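PDB 3AQ1: thermosome subunit, which probably binds and hydrolyses ATP to help unfolded polypeptides fold, as expected of a group II chaperonin of the TCP-1 family. Local coordinates for residues K155-S160 and G330-V335; D162-I167 and V325-G330. All coordinates share one frame; numbering follows the deposited sequence.

Contact 1: K155-S160 and G330-V335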
loop_
_atom_site.group_PDB
_atom_site.type_symbol
_atom_site.label_atom_id
_atom_site.label_comp_id
_atom_site.label_asym_id
_atom_site.label_seq_id
_atom_site.Cartn_x
_atom_site.Cartn_y
_atom_site.Cartn_z
ATOM N N LYS A 155 8.832 7.824 -13.797
ATOM C CA LYS A 155 10.272 7.638 -13.707
ATOM C C LYS A 155 11.031 8.435 -14.759
ATOM O O LYS A 155 10.783 8.318 -15.958
ATOM C CB LYS A 155 10.658 6.148 -13.689
ATOM C CG LYS A 155 10.105 5.324 -14.817
ATOM C CD LYS A 155 9.823 3.891 -14.386
ATOM C CE LYS A 155 9.275 3.104 -15.574
ATOM N NZ LYS A 155 8.749 1.776 -15.175
ATOM N N ARG A 156 11.934 9.276 -14.278
ATOM C CA ARG A 156 12.788 10.071 -15.139
ATOM C C ARG A 156 14.243 9.540 -15.123
ATOM O O ARG A 156 14.997 9.764 -14.168
ATOM C CB ARG A 156 12.747 11.527 -14.683
ATOM C CG ARG A 156 11.350 12.093 -14.516
ATOM C CD ARG A 156 11.224 13.453 -15.204
ATOM N NE ARG A 156 11.349 13.345 -16.657
ATOM C CZ ARG A 156 10.643 12.500 -17.409
ATOM N NH1 ARG A 156 9.757 11.679 -16.853
ATOM N NH2 ARG A 156 10.823 12.475 -18.720
ATOM N N ALA A 157 14.636 8.828 -16.176
ATOM C CA ALA A 157 15.990 8.293 -16.238
ATOM C C ALA A 157 17.012 9.427 -16.262
ATOM O O ALA A 157 16.815 10.430 -16.949
ATOM C CB ALA A 157 16.150 7.404 -17.451
ATOM N N GLY A 158 18.093 9.275 -15.499
ATOM C CA GLY A 158 19.160 10.263 -15.471
ATOM C C GLY A 158 19.287 11.034 -14.166
ATOM O O GLY A 158 18.279 11.381 -13.545
ATOM N N GLY A 159 20.528 11.307 -13.755
ATOM C CA GLY A 159 20.809 12.035 -12.528
ATOM C C GLY A 159 20.898 11.139 -11.308
ATOM O O GLY A 159 21.209 9.953 -11.411
ATOM N N SER A 160 20.613 11.719 -10.147
ATOM C CA SER A 160 20.682 11.029 -8.869
ATOM C C SER A 160 19.286 10.928 -8.262
ATOM O O SER A 160 18.393 11.701 -8.599
ATOM C CB SER A 160 21.643 11.785 -7.930
ATOM O OG SER A 160 21.322 11.661 -6.548
ATOM N N GLY A 330 20.446 6.885 -11.842
ATOM C CA GLY A 330 21.579 7.030 -12.741
ATOM C C GLY A 330 21.244 6.688 -14.186
ATOM O O GLY A 330 21.601 7.423 -15.114
ATOM N N THR A 331 20.544 5.567 -14.371
ATOM C CA THR A 331 20.275 5.012 -15.701
ATOM C C THR A 331 18.818 4.598 -15.881
ATOM O O THR A 331 18.040 4.592 -14.937
ATOM C CB THR A 331 21.107 3.729 -15.948
ATOM O OG1 THR A 331 20.540 2.636 -15.209
ATOM C CG2 THR A 331 22.547 3.927 -15.516
ATOM N N GLU A 332 18.465 4.225 -17.105
ATOM C CA GLU A 332 17.182 3.595 -17.377
ATOM C C GLU A 332 16.899 2.443 -16.419
ATOM O O GLU A 332 15.815 2.357 -15.847
ATOM C CB GLU A 332 17.169 3.041 -18.800
ATOM C CG GLU A 332 15.876 2.344 -19.177
ATOM C CD GLU A 332 14.906 3.277 -19.865
ATOM O OE1 GLU A 332 15.354 4.336 -20.365
ATOM O OE2 GLU A 332 13.702 2.950 -19.909
ATOM N N HIS A 333 17.863 1.541 -16.251
ATOM C CA HIS A 333 17.582 0.324 -15.490
ATOM C C HIS A 333 17.567 0.519 -13.967
ATOM O O HIS A 333 16.829 -0.169 -13.259
ATOM C CB HIS A 333 18.482 -0.852 -15.910
ATOM C CG HIS A 333 18.004 -2.179 -15.399
ATOM N ND1 HIS A 333 16.951 -2.861 -15.971
ATOM C CD2 HIS A 333 18.416 -2.935 -14.352
ATOM C CE1 HIS A 333 16.743 -3.986 -15.310
ATOM N NE2 HIS A 333 17.618 -4.054 -14.321
ATOM N N VAL A 334 18.383 1.446 -13.469
ATOM C CA VAL A 334 18.352 1.822 -12.057
ATOM C C VAL A 334 16.942 2.274 -11.679
ATOM O O VAL A 334 16.348 1.845 -10.689
ATOM C CB VAL A 334 19.326 2.994 -11.781
ATOM C CG1 VAL A 334 19.156 3.534 -10.367
ATOM C CG2 VAL A 334 20.756 2.564 -12.023
ATOM N N VAL A 335 16.398 3.141 -12.501
ATOM C CA VAL A 335 15.120 3.739 -12.203
ATOM C C VAL A 335 13.956 2.745 -12.257
ATOM O O VAL A 335 12.948 2.950 -11.581
ATOM C CB VAL A 335 14.892 4.941 -13.116
ATOM C CG1 VAL A 335 13.635 4.764 -13.933
ATOM C CG2 VAL A 335 14.891 6.207 -12.297
#

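Contact 2: D162-I167 and V325-G330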
loop_
_atom_site.group_PDB
_atom_site.type_symbol
_atom_site.label_atom_id
_atom_site.label_comp_id
_atom_site.label_asym_id
_atom_site.label_seq_id
_atom_site.Cartn_x
_atom_site.Cartn_y
_atom_site.Cartn_z
ATOM N N ASP A 162 18.599 11.932 -5.685
ATOM C CA ASP A 162 18.496 13.197 -4.957
ATOM C C ASP A 162 17.787 14.279 -5.786
ATOM O O ASP A 162 17.266 15.252 -5.242
ATOM C CB ASP A 162 19.889 13.688 -4.540
ATOM C CG ASP A 162 20.426 12.981 -3.302
ATOM O OD1 ASP A 162 19.631 12.697 -2.371
ATOM O OD2 ASP A 162 21.654 12.731 -3.259
ATOM N N ASP A 163 17.784 14.102 -7.101
ATOM C CA ASP A 163 17.128 15.025 -8.003
ATOM C C ASP A 163 15.660 14.647 -8.141
ATOM O O ASP A 163 14.949 15.222 -8.950
ATOM C CB ASP A 163 17.766 14.982 -9.398
ATOM C CG ASP A 163 19.247 15.296 -9.386
ATOM O OD1 ASP A 163 19.689 16.082 -8.518
ATOM O OD2 ASP A 163 19.966 14.757 -10.262
ATOM N N SER A 164 15.198 13.662 -7.382
ATOM C CA SER A 164 13.782 13.316 -7.449
ATOM C C SER A 164 12.912 14.458 -6.914
ATOM O O SER A 164 13.286 15.152 -5.974
ATOM C CB SER A 164 13.506 11.991 -6.729
ATOM O OG SER A 164 14.026 10.905 -7.487
ATOM N N GLU A 165 11.762 14.678 -7.535
ATOM C CA GLU A 165 10.897 15.771 -7.112
ATOM C C GLU A 165 9.565 15.281 -6.573
ATOM O O GLU A 165 9.051 14.235 -6.980
ATOM C CB GLU A 165 10.637 16.746 -8.263
ATOM C CG GLU A 165 11.860 17.459 -8.788
ATOM C CD GLU A 165 11.569 18.246 -10.052
ATOM O OE1 GLU A 165 11.970 17.808 -11.156
ATOM O OE2 GLU A 165 10.932 19.305 -9.935
ATOM N N LEU A 166 9.008 16.059 -5.655
ATOM C CA LEU A 166 7.652 15.835 -5.198
ATOM C C LEU A 166 6.777 16.944 -5.748
ATOM O O LEU A 166 6.779 18.055 -5.232
ATOM C CB LEU A 166 7.603 15.824 -3.680
ATOM C CG LEU A 166 6.864 14.620 -3.117
ATOM C CD1 LEU A 166 7.623 13.353 -3.492
ATOM C CD2 LEU A 166 6.719 14.744 -1.617
ATOM N N ILE A 167 6.045 16.647 -6.812
ATOM C CA ILE A 167 5.161 17.629 -7.421
ATOM C C ILE A 167 3.790 17.583 -6.777
ATOM O O ILE A 167 3.200 16.514 -6.656
ATOM C CB ILE A 167 4.980 17.373 -8.916
ATOM C CG1 ILE A 167 6.288 17.657 -9.653
ATOM C CG2 ILE A 167 3.820 18.197 -9.459
ATOM C CD1 ILE A 167 7.125 18.728 -9.019
ATOM N N VAL A 325 5.614 11.706 -7.776
ATOM C CA VAL A 325 7.049 11.635 -7.578
ATOM C C VAL A 325 7.693 11.530 -8.949
ATOM O O VAL A 325 7.499 10.532 -9.641
ATOM C CB VAL A 325 7.460 10.363 -6.807
ATOM C CG1 VAL A 325 8.956 10.335 -6.640
ATOM C CG2 VAL A 325 6.768 10.267 -5.453
ATOM N N LEU A 326 8.434 12.555 -9.359
ATOM C CA LEU A 326 9.333 12.382 -10.486
ATOM C C LEU A 326 10.592 11.709 -9.951
ATOM O O LEU A 326 11.445 12.358 -9.344
ATOM C CB LEU A 326 9.674 13.720 -11.131
ATOM C CG LEU A 326 8.478 14.495 -11.662
ATOM C CD1 LEU A 326 8.935 15.783 -12.299
ATOM C CD2 LEU A 326 7.725 13.636 -12.657
ATOM N N LEU A 327 10.689 10.398 -10.159
ATOM C CA LEU A 327 11.797 9.597 -9.636
ATOM C C LEU A 327 13.002 9.594 -10.573
ATOM O O LEU A 327 12.883 9.200 -11.737
ATOM C CB LEU A 327 11.329 8.159 -9.410
ATOM C CG LEU A 327 12.308 7.168 -8.783
ATOM C CD1 LEU A 327 12.771 7.683 -7.436
ATOM C CD2 LEU A 327 11.634 5.811 -8.642
ATOM N N HIS A 328 14.154 10.031 -10.064
ATOM C CA HIS A 328 15.403 10.004 -10.834
ATOM C C HIS A 328 16.389 8.913 -10.380
ATOM O O HIS A 328 16.473 8.583 -9.197
ATOM C CB HIS A 328 16.095 11.364 -10.780
ATOM C CG HIS A 328 15.421 12.417 -11.597
ATOM N ND1 HIS A 328 14.474 13.270 -11.077
ATOM C CD2 HIS A 328 15.551 12.752 -12.903
ATOM C CE1 HIS A 328 14.046 14.084 -12.029
ATOM N NE2 HIS A 328 14.682 13.787 -13.146
ATOM N N GLY A 329 17.133 8.366 -11.339
ATOM C CA GLY A 329 18.179 7.390 -11.073
ATOM C C GLY A 329 19.321 7.567 -12.062
ATOM O O GLY A 329 19.180 8.319 -13.025
ATOM N N GLY A 330 20.446 6.885 -11.842
ATOM C CA GLY A 330 21.579 7.030 -12.741
ATOM C C GLY A 330 21.244 6.688 -14.186
ATOM O O GLY A 330 21.601 7.423 -15.114
#

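Contact 1: K155-S160 and G330-V335
Val335, in the first turn of helix 332-355, reaches the end of strand 151-157 with both of its methyls. CG1 lies across the aliphatic chain of Lys155, 3.7 Å from Lys155 CG and also against CB and CD, while CG2 faces the backbone, 4.0 Å from Arg156 O. Lys155 presents this flank because its CG sits between the backbone N and the carbonyl carbon (chi1 53°); the chain, bent at chi2, then carries NZ away to a long, weak ion pair with Asp336. The carboxylate of Glu332 has the opposite charge but is distant, with 7.0 Å between Lys155 NZ and Glu332 OE2.

Two residues after Lys155, the methyl of Ala157 rests on the backbone that begins the helix, with Ala157 CB 3.9 Å from Glu332 CA and the peptide between Thr331 and Glu332 beside it. That backbone is fixed locally: Thr331 is the N-cap, and its OG1 accepts a nearly straight bond from Val334 N (3.0 Å, 172°).

Gly330 completes the contact through backbone alone. Its CA offers a CA-H...O contact to the carbonyl of Gly159, and Gly158 CA lies 3.8 Å from Gly330 O. Gly158 and Gly159 both have positive phi, at backbone angles where a side chain would press on the preceding carbonyl oxygen.

The arrangement joins a strand end to the start of the helix that follows the neighbouring parallel strand, in what is probably the intermediate domain, as in other group II chaperonins. With no hydrogen bond between the segments, the contact rests mainly on the packing of the Val335 and Ala157 methyls and so depends on shape more than on polar direction; the polar bonds described, such as the Thr331 cap, lie within a segment.

Contact 2: D162-I167 and V325-G330
Ser164 OG takes the amide proton of His328 in an almost linear bond (His328 N to Ser164 OG 2.7 Å, 173°), a side chain standing in for a strand carbonyl just before strand 165-167 begins. The hydroxyl lies beside its own backbone N and anti to the carbonyl carbon (chi1 -72°), and it also makes a weak hydrogen bond to the carbonyl of Ile161. Next along, Glu165 and Leu326 form an antiparallel hydrogen-bonded pair: Glu165 N donates to Leu326 O and Leu326 N to Glu165 O, each at 3.0 Å, the second more bent (135° at the hydrogen). Leu166 and Val325 follow as a non-hydrogen-bonded pair.

With an alanine in place of Ser164, the His328 amide would probably be left without this acceptor, and the start of the strand would be less firmly tied to its neighbour.

The imidazole of His328 meets the 3-10 turn, its edge directed in plane at Ser164 CA and its ND1 2.9 Å from Asp163 O. Farther along the same face, Leu326 CD1 lies 3.8 Å from Glu165 OE1 and 4.2 Å from Ile167 CG1; Tyr313 of strand 310-317 packs on both Leu326 and Ile167. On the other face, Leu166 CD1 touches Val325 CG2 at 3.8 Å, and Leu127 of helix 121-132 packs against Leu166, Ser164 and Leu327.

Strand 165-167 is an outer strand of a small mixed sheet, with strand 323-329 between it and strand 151-157. Backbone bonds supply the antiparallel pairing, apolar branches pack on both faces, joined on the Leu326 side by the Glu165 carboxylate, and the serine extends the polar link into the turn, where its hydroxyl takes the place of a backbone acceptor.

Contacts 1 and 2 lie on one small sheet, their centres about 9 Å apart, and share Gly330, where strand 323-329 gives way to helix 332-355. Strand 323-329 is the middle strand: contact 2 pairs it with strand 165-167, while its other edge probably bonds to strand 151-157 through Arg156 N and Leu327 O (2.7 Å). His328 also joins them: its CD2 packs on Gly158 O and its CB on Ser160 O, in the turn that leads from contact 1 to contact 2. Val335 CG2 also packs on Gly329 N, bringing the first turn of the helix against the end of the strand before it.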